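Local coordinates for protein Lic11098 (Leptospira interrogans serogroup Icterohaemorrhagiae serovar copenhageni, PDB 4U08) that is of unknown function but forms a leucine-rich repeat solenoid that binds zinc and calcium ions in the crystal and may act in virulence, at residues D325-Q330 and N348-Q353; Q299-G304 and G316-L321; N260-L265 and D281-T286; E359-L364 and K387-C392. All coordinates share one frame; numbering follows the deposited sequence.

Contact 1: D325-Q330 and N348-Q353. With ZN (zinc ion), chain C.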
loop_
_atom_site.group_PDB
_atom_site.type_symbol
_atom_site.label_atom_id
_atom_site.label_comp_id
_atom_site.label_asym_id
_atom_site.label_seq_id
_atom_site.Cartn_x
_atom_site.Cartn_y
_atom_site.Cartn_z
ATOM N N ASP A 325 11.308 -18.543 7.156
ATOM C CA ASP A 325 11.680 -17.990 8.446
ATOM C C ASP A 325 10.835 -18.617 9.555
ATOM O O ASP A 325 9.641 -18.350 9.648
ATOM C CB ASP A 325 11.620 -16.447 8.447
ATOM C CG ASP A 325 12.022 -15.776 9.749
ATOM O OD1 ASP A 325 12.394 -16.507 10.730
ATOM O OD2 ASP A 325 11.950 -14.534 9.816
ATOM N N LEU A 326 11.487 -19.420 10.422
ATOM C CA LEU A 326 10.791 -20.119 11.517
ATOM C C LEU A 326 11.319 -19.734 12.862
ATOM O O LEU A 326 11.159 -20.467 13.861
ATOM C CB LEU A 326 10.870 -21.632 11.299
ATOM C CG LEU A 326 10.045 -22.163 10.123
ATOM C CD1 LEU A 326 10.629 -23.455 9.609
ATOM C CD2 LEU A 326 8.567 -22.320 10.510
ATOM N N GLU A 327 11.922 -18.547 12.914
ATOM C CA GLU A 327 12.555 -18.064 14.145
ATOM C C GLU A 327 11.594 -17.958 15.312
ATOM O O GLU A 327 10.476 -17.492 15.130
ATOM C CB GLU A 327 13.240 -16.714 13.894
ATOM C CG GLU A 327 13.795 -16.064 15.156
ATOM C CD GLU A 327 14.683 -14.847 14.947
ATOM O OE1 GLU A 327 15.200 -14.649 13.824
ATOM O OE2 GLU A 327 14.901 -14.122 15.937
ATOM N N HIS A 328 12.041 -18.370 16.513
ATOM C CA HIS A 328 11.295 -18.212 17.763
ATOM C C HIS A 328 9.902 -18.857 17.748
ATOM O O HIS A 328 8.913 -18.256 18.158
ATOM C CB HIS A 328 11.237 -16.714 18.164
ATOM C CG HIS A 328 11.076 -16.501 19.638
ATOM N ND1 HIS A 328 9.821 -16.486 20.243
ATOM C CD2 HIS A 328 12.017 -16.344 20.592
ATOM C CE1 HIS A 328 10.048 -16.318 21.538
ATOM N NE2 HIS A 328 11.354 -16.212 21.796
ATOM N N ASN A 329 9.817 -20.041 17.192
ATOM C CA ASN A 329 8.603 -20.837 17.298
ATOM C C ASN A 329 8.968 -21.853 18.411
ATOM O O ASN A 329 9.917 -21.642 19.164
ATOM C CB ASN A 329 8.280 -21.544 15.979
ATOM C CG ASN A 329 7.532 -20.641 15.058
ATOM O OD1 ASN A 329 6.358 -20.412 15.250
ATOM N ND2 ASN A 329 8.207 -20.025 14.118
ATOM N N GLN A 330 8.294 -22.972 18.472
ATOM C CA GLN A 330 8.716 -23.959 19.469
ATOM C C GLN A 330 8.896 -25.300 18.769
ATOM O O GLN A 330 8.419 -26.309 19.236
ATOM C CB GLN A 330 7.740 -23.964 20.678
ATOM C CG GLN A 330 6.271 -23.794 20.316
ATOM C CD GLN A 330 5.458 -23.329 21.501
ATOM O OE1 GLN A 330 4.852 -24.130 22.228
ATOM N NE2 GLN A 330 5.406 -22.020 21.705
ATOM N N ASN A 348 15.825 -20.009 8.453
ATOM C CA ASN A 348 16.065 -19.449 9.779
ATOM C C ASN A 348 15.321 -20.301 10.813
ATOM O O ASN A 348 14.103 -20.295 10.872
ATOM C CB ASN A 348 15.646 -17.981 9.863
ATOM C CG ASN A 348 15.949 -17.307 11.183
ATOM O OD1 ASN A 348 16.248 -17.954 12.189
ATOM N ND2 ASN A 348 15.833 -15.980 11.237
ATOM N N LEU A 349 16.090 -20.999 11.636
ATOM C CA LEU A 349 15.558 -21.875 12.682
ATOM C C LEU A 349 15.963 -21.425 14.063
ATOM O O LEU A 349 15.850 -22.192 15.038
ATOM C CB LEU A 349 16.035 -23.316 12.406
ATOM C CG LEU A 349 15.571 -23.936 11.093
ATOM C CD1 LEU A 349 16.307 -25.240 10.830
ATOM C CD2 LEU A 349 14.081 -24.148 11.073
ATOM N N LYS A 350 16.397 -20.162 14.186
ATOM C CA LYS A 350 16.812 -19.638 15.478
ATOM C C LYS A 350 15.721 -19.743 16.540
ATOM O O LYS A 350 14.551 -19.571 16.228
ATOM C CB LYS A 350 17.224 -18.164 15.373
ATOM C CG LYS A 350 18.560 -17.948 14.718
ATOM C CD LYS A 350 19.131 -16.600 15.137
ATOM C CE LYS A 350 18.808 -15.498 14.173
ATOM N NZ LYS A 350 19.378 -14.190 14.618
ATOM N N TYR A 351 16.122 -19.955 17.803
ATOM C CA TYR A 351 15.163 -19.989 18.935
ATOM C C TYR A 351 14.072 -21.043 18.806
ATOM O O TYR A 351 12.901 -20.707 18.888
ATOM C CB TYR A 351 14.491 -18.613 19.136
ATOM C CG TYR A 351 15.404 -17.500 19.582
ATOM C CD1 TYR A 351 15.841 -17.419 20.902
ATOM C CD2 TYR A 351 15.739 -16.467 18.720
ATOM C CE1 TYR A 351 16.610 -16.349 21.345
ATOM C CE2 TYR A 351 16.548 -15.413 19.138
ATOM C CZ TYR A 351 16.977 -15.358 20.452
ATOM O OH TYR A 351 17.757 -14.317 20.877
ATOM N N ASN A 352 14.437 -22.276 18.512
ATOM C CA ASN A 352 13.486 -23.370 18.480
ATOM C C ASN A 352 13.957 -24.449 19.473
ATOM O O ASN A 352 14.874 -24.196 20.229
ATOM C CB ASN A 352 13.339 -23.894 17.049
ATOM C CG ASN A 352 12.397 -23.018 16.270
ATOM O OD1 ASN A 352 11.203 -22.957 16.556
ATOM N ND2 ASN A 352 12.920 -22.246 15.341
ATOM N N GLN A 353 13.385 -25.644 19.443
ATOM C CA GLN A 353 13.809 -26.696 20.380
ATOM C C GLN A 353 14.289 -27.902 19.606
ATOM O O GLN A 353 14.023 -29.028 20.003
ATOM C CB GLN A 353 12.642 -27.076 21.321
ATOM C CG GLN A 353 12.146 -25.933 22.226
ATOM C CD GLN A 353 13.215 -25.434 23.176
ATOM O OE1 GLN A 353 13.991 -26.205 23.765
ATOM N NE2 GLN A 353 13.281 -24.123 23.344
HETATM ZN ZN ZN C . 12.181 -15.884 23.563
HETATM O O HOH W 1 17.279 -12.896 16.260
HETATM O O HOH W 2 17.116 -12.917 13.012
HETATM O O HOH W 3 11.760 -22.409 21.700
HETATM O O HOH W 4 11.188 -14.196 23.711
#
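N352 reaches across to L326 and joins two successive turns of the chain. Its CG lies beside its own backbone N and anti to the carbonyl carbon (chi1 -81°). This torsion leaves ND2 between L326 O and L349 O. N352 ND2 donates to L326 O at 2.9 Å, almost straight and in its own amide plane, but from above the plane of the carbonyl. Its other hydrogen bonds L349 O. L326 O takes a second bond from N329 ND2, and the two amides reach it from opposite faces of its carbonyl plane. N329 also bonds L303 O in the preceding turn.

D325 and N348 lie side by side, with carboxylate and amide planes 4° apart. Each makes an Asx turn, in which OD1 accepts from the backbone N two residues on. N348 ND2 bonds E327 OE1 at 3.0 Å, on the anti lone pair of the carboxylate. E327 is extended and runs alongside K350. Two waters bridge its oxygens to K350 NZ, which stands 4.3 Å from E327 OE1. E327 OE2 also meets the edge of the Y351 ring at CD2, 3.7 Å away. H328 CD2 lies 3.7 Å from Y351 CB, and the two rings are oblique. H328 NE2 binds zinc at 2.0 Å.

Backbone bonds from L326 N to N348 O and from H328 N to K350 O continue the pairing of strands 323-325 and 346-348. L326 CD1 and L349 CD2 touch at 3.8 Å. The repeated, buried asparagine is the asparagine ladder of leucine-rich repeat proteins.

Contact 2: Q299-G304 and G316-L321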
loop_
_atom_site.group_PDB
_atom_site.type_symbol
_atom_site.label_atom_id
_atom_site.label_comp_id
_atom_site.label_asym_id
_atom_site.label_seq_id
_atom_site.Cartn_x
_atom_site.Cartn_y
_atom_site.Cartn_z
ATOM N N GLN A 299 7.467 -18.195 -2.826
ATOM C CA GLN A 299 8.906 -17.948 -2.770
ATOM C C GLN A 299 9.373 -17.613 -1.364
ATOM O O GLN A 299 10.499 -17.921 -0.974
ATOM C CB GLN A 299 9.277 -16.754 -3.674
ATOM C CG GLN A 299 9.205 -17.049 -5.159
ATOM C CD GLN A 299 9.333 -15.777 -5.961
ATOM O OE1 GLN A 299 10.036 -14.845 -5.583
ATOM N NE2 GLN A 299 8.603 -15.689 -7.059
ATOM N N THR A 300 8.549 -16.887 -0.632
ATOM C CA THR A 300 8.907 -16.392 0.693
ATOM C C THR A 300 7.818 -16.722 1.709
ATOM O O THR A 300 6.656 -16.369 1.507
ATOM C CB THR A 300 9.163 -14.881 0.551
ATOM O OG1 THR A 300 10.228 -14.670 -0.391
ATOM C CG2 THR A 300 9.562 -14.257 1.807
ATOM N N LEU A 301 8.209 -17.356 2.823
ATOM C CA LEU A 301 7.294 -17.725 3.909
ATOM C C LEU A 301 7.888 -17.303 5.252
ATOM O O LEU A 301 8.954 -17.784 5.648
ATOM C CB LEU A 301 7.008 -19.234 3.837
ATOM C CG LEU A 301 6.043 -19.853 4.873
ATOM C CD1 LEU A 301 4.673 -19.053 4.939
ATOM C CD2 LEU A 301 5.818 -21.321 4.565
ATOM N N TYR A 302 7.237 -16.328 5.908
ATOM C CA TYR A 302 7.700 -15.770 7.174
ATOM C C TYR A 302 6.764 -16.216 8.268
ATOM O O TYR A 302 5.574 -15.898 8.235
ATOM C CB TYR A 302 7.770 -14.231 7.136
ATOM C CG TYR A 302 8.712 -13.631 6.122
ATOM C CD1 TYR A 302 10.073 -13.925 6.146
ATOM C CD2 TYR A 302 8.263 -12.680 5.203
ATOM C CE1 TYR A 302 10.956 -13.321 5.253
ATOM C CE2 TYR A 302 9.140 -12.060 4.308
ATOM C CZ TYR A 302 10.486 -12.365 4.353
ATOM O OH TYR A 302 11.324 -11.760 3.443
ATOM N N LEU A 303 7.295 -17.000 9.216
ATOM C CA LEU A 303 6.518 -17.540 10.338
ATOM C C LEU A 303 7.164 -17.248 11.685
ATOM O O LEU A 303 6.890 -17.950 12.668
ATOM C CB LEU A 303 6.308 -19.056 10.145
ATOM C CG LEU A 303 5.420 -19.478 8.968
ATOM C CD1 LEU A 303 5.713 -20.896 8.523
ATOM C CD2 LEU A 303 3.949 -19.338 9.317
ATOM N N GLY A 304 7.979 -16.211 11.746
ATOM C CA GLY A 304 8.662 -15.858 12.974
ATOM C C GLY A 304 7.739 -15.564 14.135
ATOM O O GLY A 304 6.691 -14.939 13.961
ATOM N N GLY A 316 7.231 -29.652 2.220
ATOM C CA GLY A 316 8.192 -30.103 1.219
ATOM C C GLY A 316 7.717 -29.975 -0.215
ATOM O O GLY A 316 8.520 -30.130 -1.138
ATOM N N GLN A 317 6.418 -29.716 -0.429
ATOM C CA GLN A 317 5.831 -29.547 -1.773
ATOM C C GLN A 317 6.061 -28.123 -2.348
ATOM O O GLN A 317 5.760 -27.887 -3.518
ATOM C CB GLN A 317 4.329 -29.852 -1.757
ATOM C CG GLN A 317 3.989 -31.319 -1.405
ATOM C CD GLN A 317 2.516 -31.580 -1.202
ATOM O OE1 GLN A 317 1.696 -30.672 -1.019
ATOM N NE2 GLN A 317 2.147 -32.843 -1.190
ATOM N N LEU A 318 6.577 -27.191 -1.531
ATOM C CA LEU A 318 6.821 -25.786 -1.910
ATOM C C LEU A 318 8.102 -25.687 -2.751
ATOM O O LEU A 318 9.128 -25.185 -2.303
ATOM C CB LEU A 318 6.866 -24.904 -0.661
ATOM C CG LEU A 318 5.582 -24.895 0.180
ATOM C CD1 LEU A 318 5.789 -24.140 1.472
ATOM C CD2 LEU A 318 4.432 -24.280 -0.586
ATOM N N ARG A 319 8.015 -26.197 -3.989
ATOM C CA ARG A 319 9.151 -26.292 -4.920
ATOM C C ARG A 319 9.818 -24.954 -5.261
ATOM O O ARG A 319 11.001 -24.938 -5.576
ATOM C CB ARG A 319 8.746 -27.057 -6.205
ATOM C CG ARG A 319 7.623 -26.397 -7.014
ATOM C CD ARG A 319 7.428 -27.044 -8.371
ATOM N NE ARG A 319 6.935 -26.071 -9.350
ATOM C CZ ARG A 319 5.678 -25.999 -9.786
ATOM N NH1 ARG A 319 4.766 -26.863 -9.356
ATOM N NH2 ARG A 319 5.329 -25.071 -10.668
ATOM N N ASN A 320 9.072 -23.829 -5.177
ATOM C CA ASN A 320 9.640 -22.522 -5.507
ATOM C C ASN A 320 10.092 -21.717 -4.309
ATOM O O ASN A 320 10.576 -20.604 -4.464
ATOM C CB ASN A 320 8.632 -21.730 -6.373
ATOM C CG ASN A 320 8.674 -22.201 -7.796
ATOM O OD1 ASN A 320 9.746 -22.388 -8.373
ATOM N ND2 ASN A 320 7.532 -22.507 -8.353
ATOM N N LEU A 321 9.994 -22.293 -3.101
ATOM C CA LEU A 321 10.354 -21.596 -1.891
ATOM C C LEU A 321 11.826 -21.320 -1.817
ATOM O O LEU A 321 12.626 -22.246 -1.929
ATOM C CB LEU A 321 9.889 -22.396 -0.650
ATOM C CG LEU A 321 9.752 -21.601 0.644
ATOM C CD1 LEU A 321 8.550 -20.623 0.577
ATOM C CD2 LEU A 321 9.570 -22.556 1.838
#
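L301 of strand 300-302 meets L318 of the loop that leads on to strand 323-325, and their side chains cross at about a right angle. The contact is light, with L301 CD2 and L318 CD1 4.2 Å apart. L301 points inward from its strand. L318 points back from the loop.

L321 packs beside this pair. Its CG is anti to the backbone N (chi1 -159°), which carries the branch toward the strand. There L321 CD1 touches L301 CB at 3.9 Å and lies 3.7 Å from Q299 C. One methyl thus covers both the start of the strand and the root of L301.

At the outer margin, Q299 CA makes a CH...O contact of 3.6 Å with N320 O. Q299 CG also passes near that oxygen, while its chain runs on extended. The amide of N320 turns away from the strand. Its ND2 bonds Q296 O and its OD1 accepts from K343 NZ.

The loop holds its own shape. L318 is the centre of an inverse gamma turn, and a type I turn from L318 to L321 is closed by L321 N on L318 O. Inward leucines from a short strand, met by leucines of the loop leading to the next strand, form part of the hydrophobic core of a leucine-rich repeat solenoid.

Contact 3: N260-L265 and D281-T286. With ZN (zinc ion), chain E.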
loop_
_atom_site.group_PDB
_atom_site.type_symbol
_atom_site.label_atom_id
_atom_site.label_comp_id
_atom_site.label_asym_id
_atom_site.label_seq_id
_atom_site.Cartn_x
_atom_site.Cartn_y
_atom_site.Cartn_z
ATOM N N ASN A 260 -0.620 -9.800 13.628
ATOM C CA ASN A 260 -2.047 -9.978 13.819
ATOM C C ASN A 260 -2.175 -10.958 14.994
ATOM O O ASN A 260 -1.191 -11.158 15.720
ATOM C CB ASN A 260 -2.773 -10.424 12.542
ATOM C CG ASN A 260 -3.160 -9.237 11.691
ATOM O OD1 ASN A 260 -4.171 -8.593 11.939
ATOM N ND2 ASN A 260 -2.323 -8.852 10.736
ATOM N N GLN A 261 -3.320 -11.574 15.185
ATOM C CA GLN A 261 -3.483 -12.484 16.314
ATOM C C GLN A 261 -4.037 -13.790 15.811
ATOM O O GLN A 261 -4.842 -14.431 16.480
ATOM C CB GLN A 261 -4.353 -11.834 17.422
ATOM C CG GLN A 261 -3.918 -10.411 17.827
ATOM C CD GLN A 261 -4.837 -9.676 18.798
ATOM O OE1 GLN A 261 -4.485 -8.602 19.314
ATOM N NE2 GLN A 261 -6.028 -10.217 19.078
ATOM N N LEU A 262 -3.603 -14.203 14.593
ATOM C CA LEU A 262 -4.073 -15.436 13.956
ATOM C C LEU A 262 -3.614 -16.671 14.694
ATOM O O LEU A 262 -2.452 -16.752 15.038
ATOM C CB LEU A 262 -3.610 -15.528 12.472
ATOM C CG LEU A 262 -4.139 -14.429 11.549
ATOM C CD1 LEU A 262 -3.396 -14.451 10.227
ATOM C CD2 LEU A 262 -5.637 -14.619 11.311
ATOM N N THR A 263 -4.493 -17.631 14.889
ATOM C CA THR A 263 -4.149 -18.873 15.595
ATOM C C THR A 263 -4.116 -20.025 14.607
ATOM O O THR A 263 -3.325 -20.961 14.773
ATOM C CB THR A 263 -5.102 -19.127 16.780
ATOM O OG1 THR A 263 -6.454 -19.119 16.320
ATOM C CG2 THR A 263 -4.934 -18.104 17.889
ATOM N N THR A 264 -4.943 -19.937 13.551
ATOM C CA THR A 264 -4.986 -20.967 12.510
ATOM C C THR A 264 -5.226 -20.313 11.135
ATOM O O THR A 264 -5.651 -19.148 11.064
ATOM C CB THR A 264 -6.067 -22.085 12.768
ATOM O OG1 THR A 264 -7.373 -21.629 12.422
ATOM C CG2 THR A 264 -6.051 -22.672 14.174
ATOM N N LEU A 265 -4.980 -21.087 10.061
ATOM C CA LEU A 265 -5.234 -20.629 8.694
ATOM C C LEU A 265 -6.312 -21.504 8.094
ATOM O O LEU A 265 -6.253 -22.728 8.285
ATOM C CB LEU A 265 -3.971 -20.700 7.808
ATOM C CG LEU A 265 -2.791 -19.816 8.220
ATOM C CD1 LEU A 265 -1.567 -20.178 7.404
ATOM C CD2 LEU A 265 -3.142 -18.280 8.149
ATOM N N ASP A 281 4.507 -13.362 10.259
ATOM C CA ASP A 281 5.366 -13.033 11.403
ATOM C C ASP A 281 4.531 -12.381 12.521
ATOM O O ASP A 281 3.605 -11.632 12.230
ATOM C CB ASP A 281 6.443 -12.056 10.951
ATOM C CG ASP A 281 7.490 -11.780 12.007
ATOM O OD1 ASP A 281 8.537 -12.447 11.985
ATOM O OD2 ASP A 281 7.246 -10.919 12.875
ATOM N N GLY A 282 4.852 -12.694 13.775
ATOM C CA GLY A 282 4.176 -12.100 14.928
ATOM C C GLY A 282 2.746 -12.520 15.183
ATOM O O GLY A 282 2.002 -11.800 15.846
ATOM N N ASN A 283 2.344 -13.676 14.690
ATOM C CA ASN A 283 1.015 -14.208 14.958
ATOM C C ASN A 283 1.107 -15.240 16.083
ATOM O O ASN A 283 2.136 -15.310 16.760
ATOM C CB ASN A 283 0.348 -14.749 13.693
ATOM C CG ASN A 283 -0.133 -13.624 12.820
ATOM O OD1 ASN A 283 -1.239 -13.133 12.985
ATOM N ND2 ASN A 283 0.727 -13.117 11.952
ATOM N N GLN A 284 0.052 -15.998 16.305
ATOM C CA GLN A 284 -0.022 -16.952 17.409
ATOM C C GLN A 284 -0.410 -18.308 16.821
ATOM O O GLN A 284 -1.249 -19.001 17.373
ATOM C CB GLN A 284 -1.091 -16.486 18.475
ATOM C CG GLN A 284 -1.390 -14.970 18.611
ATOM C CD GLN A 284 -0.197 -14.075 18.930
ATOM O OE1 GLN A 284 -0.059 -12.950 18.400
ATOM N NE2 GLN A 284 0.710 -14.557 19.776
ATOM N N LEU A 285 0.165 -18.670 15.650
ATOM C CA LEU A 285 -0.177 -19.931 15.002
ATOM C C LEU A 285 0.289 -21.097 15.827
ATOM O O LEU A 285 1.432 -21.100 16.284
ATOM C CB LEU A 285 0.413 -20.053 13.563
ATOM C CG LEU A 285 -0.098 -19.036 12.521
ATOM C CD1 LEU A 285 0.747 -19.099 11.250
ATOM C CD2 LEU A 285 -1.573 -19.215 12.240
ATOM N N THR A 286 -0.559 -22.109 15.954
ATOM C CA THR A 286 -0.238 -23.336 16.669
ATOM C C THR A 286 -0.019 -24.466 15.668
ATOM O O THR A 286 0.766 -25.373 15.918
ATOM C CB THR A 286 -1.319 -23.629 17.733
ATOM O OG1 THR A 286 -2.597 -23.486 17.124
ATOM C CG2 THR A 286 -1.243 -22.660 18.916
HETATM ZN ZN ZN E . 9.767 -11.353 13.584
#
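N283 OD1 accepts from L262 N at 3.1 Å, in the carbonyl plane and on a lone pair. The N-H points at it well, at 160°. N283 OD1 also lies 3.1 Å from N260 CB, so it is packed close against the earlier turn. Backbone bonds follow: Q284 N donates to L262 O at 2.9 Å, and T286 N donates to T263 O at 3.2 Å. Between them T263 CA makes a CH...O contact with Q284 O, and L285 CA makes another with T263 O. L285 CD2 lies over the T263 carbonyl, 3.5 Å from its oxygen. L285 CD2 also approaches L262 CB and L265 CG, both at 4.2 Å.

N283 and N260 are equivalent positions of the asparagine ladder in adjacent leucine-rich repeats, each followed by a glutamine and a leucine.

The next shell fixes the amides. N283 CG lies beside its backbone N (chi1 -75°), and ND2 is held by L280 O and L257 O. N260 ND2 bonds L257 O and L234 O, and its OD1 accepts from L239 N. Farther along, G282 has positive phi and pairs through its backbone with G304. D281 points away from segment 260-265. D281 OD1 binds a zinc ion at 2.3 Å, with OD2 farther off.

Contact 4: E359-L364 and K387-C392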
loop_
_atom_site.group_PDB
_atom_site.type_symbol
_atom_site.label_atom_id
_atom_site.label_comp_id
_atom_site.label_asym_id
_atom_site.label_seq_id
_atom_site.Cartn_x
_atom_site.Cartn_y
_atom_site.Cartn_z
ATOM N N GLU A 359 18.479 -36.123 8.202
ATOM C CA GLU A 359 19.642 -36.345 7.327
ATOM C C GLU A 359 19.405 -35.725 5.933
ATOM O O GLU A 359 20.349 -35.208 5.329
ATOM C CB GLU A 359 19.936 -37.854 7.198
ATOM C CG GLU A 359 21.179 -38.179 6.368
ATOM C CD GLU A 359 22.522 -37.623 6.823
ATOM O OE1 GLU A 359 23.448 -37.587 5.981
ATOM O OE2 GLU A 359 22.675 -37.303 8.025
ATOM N N GLU A 360 18.127 -35.723 5.479
ATOM C CA GLU A 360 17.652 -35.158 4.211
ATOM C C GLU A 360 18.007 -33.676 3.999
ATOM O O GLU A 360 17.846 -33.193 2.880
ATOM C CB GLU A 360 16.144 -35.388 4.040
ATOM C CG GLU A 360 15.746 -36.841 3.818
ATOM C CD GLU A 360 15.564 -37.705 5.056
ATOM O OE1 GLU A 360 15.842 -37.226 6.180
ATOM O OE2 GLU A 360 15.114 -38.864 4.902
ATOM N N ILE A 361 18.490 -32.960 5.045
ATOM C CA ILE A 361 18.951 -31.569 4.964
ATOM C C ILE A 361 20.157 -31.445 4.009
ATOM O O ILE A 361 20.343 -30.397 3.382
ATOM C CB ILE A 361 19.207 -30.926 6.366
ATOM C CG1 ILE A 361 19.126 -29.393 6.302
ATOM C CG2 ILE A 361 20.529 -31.408 7.021
ATOM C CD1 ILE A 361 18.681 -28.719 7.586
ATOM N N LYS A 362 20.954 -32.531 3.886
ATOM C CA LYS A 362 22.106 -32.602 2.983
ATOM C C LYS A 362 21.696 -32.445 1.513
ATOM O O LYS A 362 22.528 -32.104 0.691
ATOM C CB LYS A 362 22.908 -33.895 3.204
ATOM C CG LYS A 362 22.287 -35.164 2.625
ATOM C CD LYS A 362 23.218 -36.351 2.884
ATOM C CE LYS A 362 22.580 -37.690 2.604
ATOM N NZ LYS A 362 23.174 -38.763 3.452
ATOM N N GLN A 363 20.408 -32.660 1.193
ATOM C CA GLN A 363 19.851 -32.511 -0.157
ATOM C C GLN A 363 19.604 -31.030 -0.529
ATOM O O GLN A 363 19.262 -30.742 -1.677
ATOM C CB GLN A 363 18.538 -33.304 -0.276
ATOM C CG GLN A 363 18.650 -34.800 0.039
ATOM C CD GLN A 363 17.309 -35.497 0.228
ATOM O OE1 GLN A 363 16.219 -34.914 0.085
ATOM N NE2 GLN A 363 17.354 -36.781 0.565
ATOM N N LEU A 364 19.767 -30.097 0.434
ATOM C CA LEU A 364 19.544 -28.655 0.227
ATOM C C LEU A 364 20.802 -27.998 -0.356
ATOM O O LEU A 364 21.442 -27.163 0.286
ATOM C CB LEU A 364 19.065 -27.974 1.549
ATOM C CG LEU A 364 17.716 -28.441 2.113
ATOM C CD1 LEU A 364 17.304 -27.585 3.305
ATOM C CD2 LEU A 364 16.621 -28.393 1.058
ATOM N N LYS A 387 30.136 -30.104 6.738
ATOM C CA LYS A 387 30.819 -30.860 5.677
ATOM C C LYS A 387 29.817 -31.395 4.613
ATOM O O LYS A 387 30.185 -31.564 3.450
ATOM C CB LYS A 387 31.672 -31.992 6.282
ATOM C CG LYS A 387 32.810 -31.485 7.168
ATOM C CD LYS A 387 33.621 -32.623 7.775
ATOM C CE LYS A 387 34.655 -32.131 8.762
ATOM N NZ LYS A 387 35.543 -33.227 9.242
ATOM N N LEU A 388 28.555 -31.616 5.001
ATOM C CA LEU A 388 27.513 -32.074 4.079
ATOM C C LEU A 388 26.993 -30.921 3.205
ATOM O O LEU A 388 26.539 -31.169 2.083
ATOM C CB LEU A 388 26.326 -32.708 4.821
ATOM C CG LEU A 388 26.533 -34.029 5.561
ATOM C CD1 LEU A 388 25.271 -34.379 6.338
ATOM C CD2 LEU A 388 26.862 -35.154 4.596
ATOM N N LEU A 389 27.051 -29.671 3.716
ATOM C CA LEU A 389 26.587 -28.491 2.977
ATOM C C LEU A 389 27.735 -27.505 2.884
ATOM O O LEU A 389 27.683 -26.480 3.550
ATOM C CB LEU A 389 25.359 -27.854 3.671
ATOM C CG LEU A 389 24.089 -28.724 3.841
ATOM C CD1 LEU A 389 23.056 -28.014 4.706
ATOM C CD2 LEU A 389 23.473 -29.080 2.496
ATOM N N PRO A 390 28.819 -27.806 2.112
ATOM C CA PRO A 390 29.996 -26.908 2.104
ATOM C C PRO A 390 29.771 -25.517 1.534
ATOM O O PRO A 390 30.528 -24.615 1.858
ATOM C CB PRO A 390 31.041 -27.699 1.296
ATOM C CG PRO A 390 30.263 -28.613 0.456
ATOM C CD PRO A 390 29.055 -28.991 1.259
ATOM N N GLN A 391 28.725 -25.335 0.721
ATOM C CA GLN A 391 28.411 -24.038 0.122
ATOM C C GLN A 391 27.541 -23.188 1.060
ATOM O O GLN A 391 27.318 -22.008 0.795
ATOM C CB GLN A 391 27.714 -24.239 -1.235
ATOM C CG GLN A 391 28.702 -24.390 -2.402
ATOM C CD GLN A 391 29.436 -25.714 -2.418
ATOM O OE1 GLN A 391 30.667 -25.770 -2.320
ATOM N NE2 GLN A 391 28.705 -26.806 -2.562
ATOM N N CYS A 392 27.051 -23.793 2.163
ATOM C CA CYS A 392 26.180 -23.109 3.115
ATOM C C CYS A 392 26.951 -22.507 4.255
ATOM O O CYS A 392 27.861 -23.158 4.776
ATOM C CB CYS A 392 25.103 -24.068 3.626
ATOM S SG CYS A 392 23.731 -23.254 4.499
#
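L389 packs on I361, and L388 beside it packs on K362. These two leucines carry the apolar part. Both point toward segment 359-364. L389 CG is anti to the carbonyl carbon and beside the backbone N (chi1 -60°). This sends CD2 against the end of the 3-10 segment, where it touches three backbone oxygens. L389 CD2 is 3.5 Å from I361 O and 3.6 Å from both K362 O and L364 O. L389 CD1 only brushes the side chain of I361, with CG1 4.5 Å away. L388 CD1 lies 4.0 Å from K362 CB and 3.7 Å from E359 OE1. E359 crosses L388 at about a right angle.

The charged part centres on E359. K362 NZ forms a salt bridge with E359 OE1 at 2.8 Å, using the anti lone pair of that oxygen. E359 leaves its backbone with CG anti to N and then bends at chi2 (59°), which curls the carboxylate toward the lysine. Its other oxygen, OE2, makes a second salt bridge with R384 of helix 379-388. The carboxylate therefore ties the 3-10 segment to the helix, beside the methyl of L388.

Backbone bonds keep each side in shape. K362 N, Q363 N and L364 N each bond the carbonyl three residues back. A type I turn from L389 to C392 is closed by C392 N on L389 O.

The 3-10 segment belongs to the loop that joins strands 346-348 and 369-371. Helix 379-388 ends beside it, and the turn then leads into strand 393-395, the outermost strand at the C-terminal end of the solenoid.

Along the chain the order is contact 3, contact 2, contact 1, contact 4. Contacts 3, 2 and 1 follow one another through successive repeats. Contacts 2 and 3 touch, with centres about 17 Å apart, where G304 O meets G282 N. Contacts 1 and 2 also touch, with centres about 15 Å apart: D325 O probably accepts from L303 N, and L326 packs on L303. Contacts 1 and 3 join neighbouring turns, while contact 2 packs strand 300-302 against the loop that leads to strand 323-325. Contact 4 lies at the C-terminal end, its centre about 31 Å from that of contact 3. Together they follow the C-terminal part of the solenoid, as far as helix 379-388 and strand 393-395.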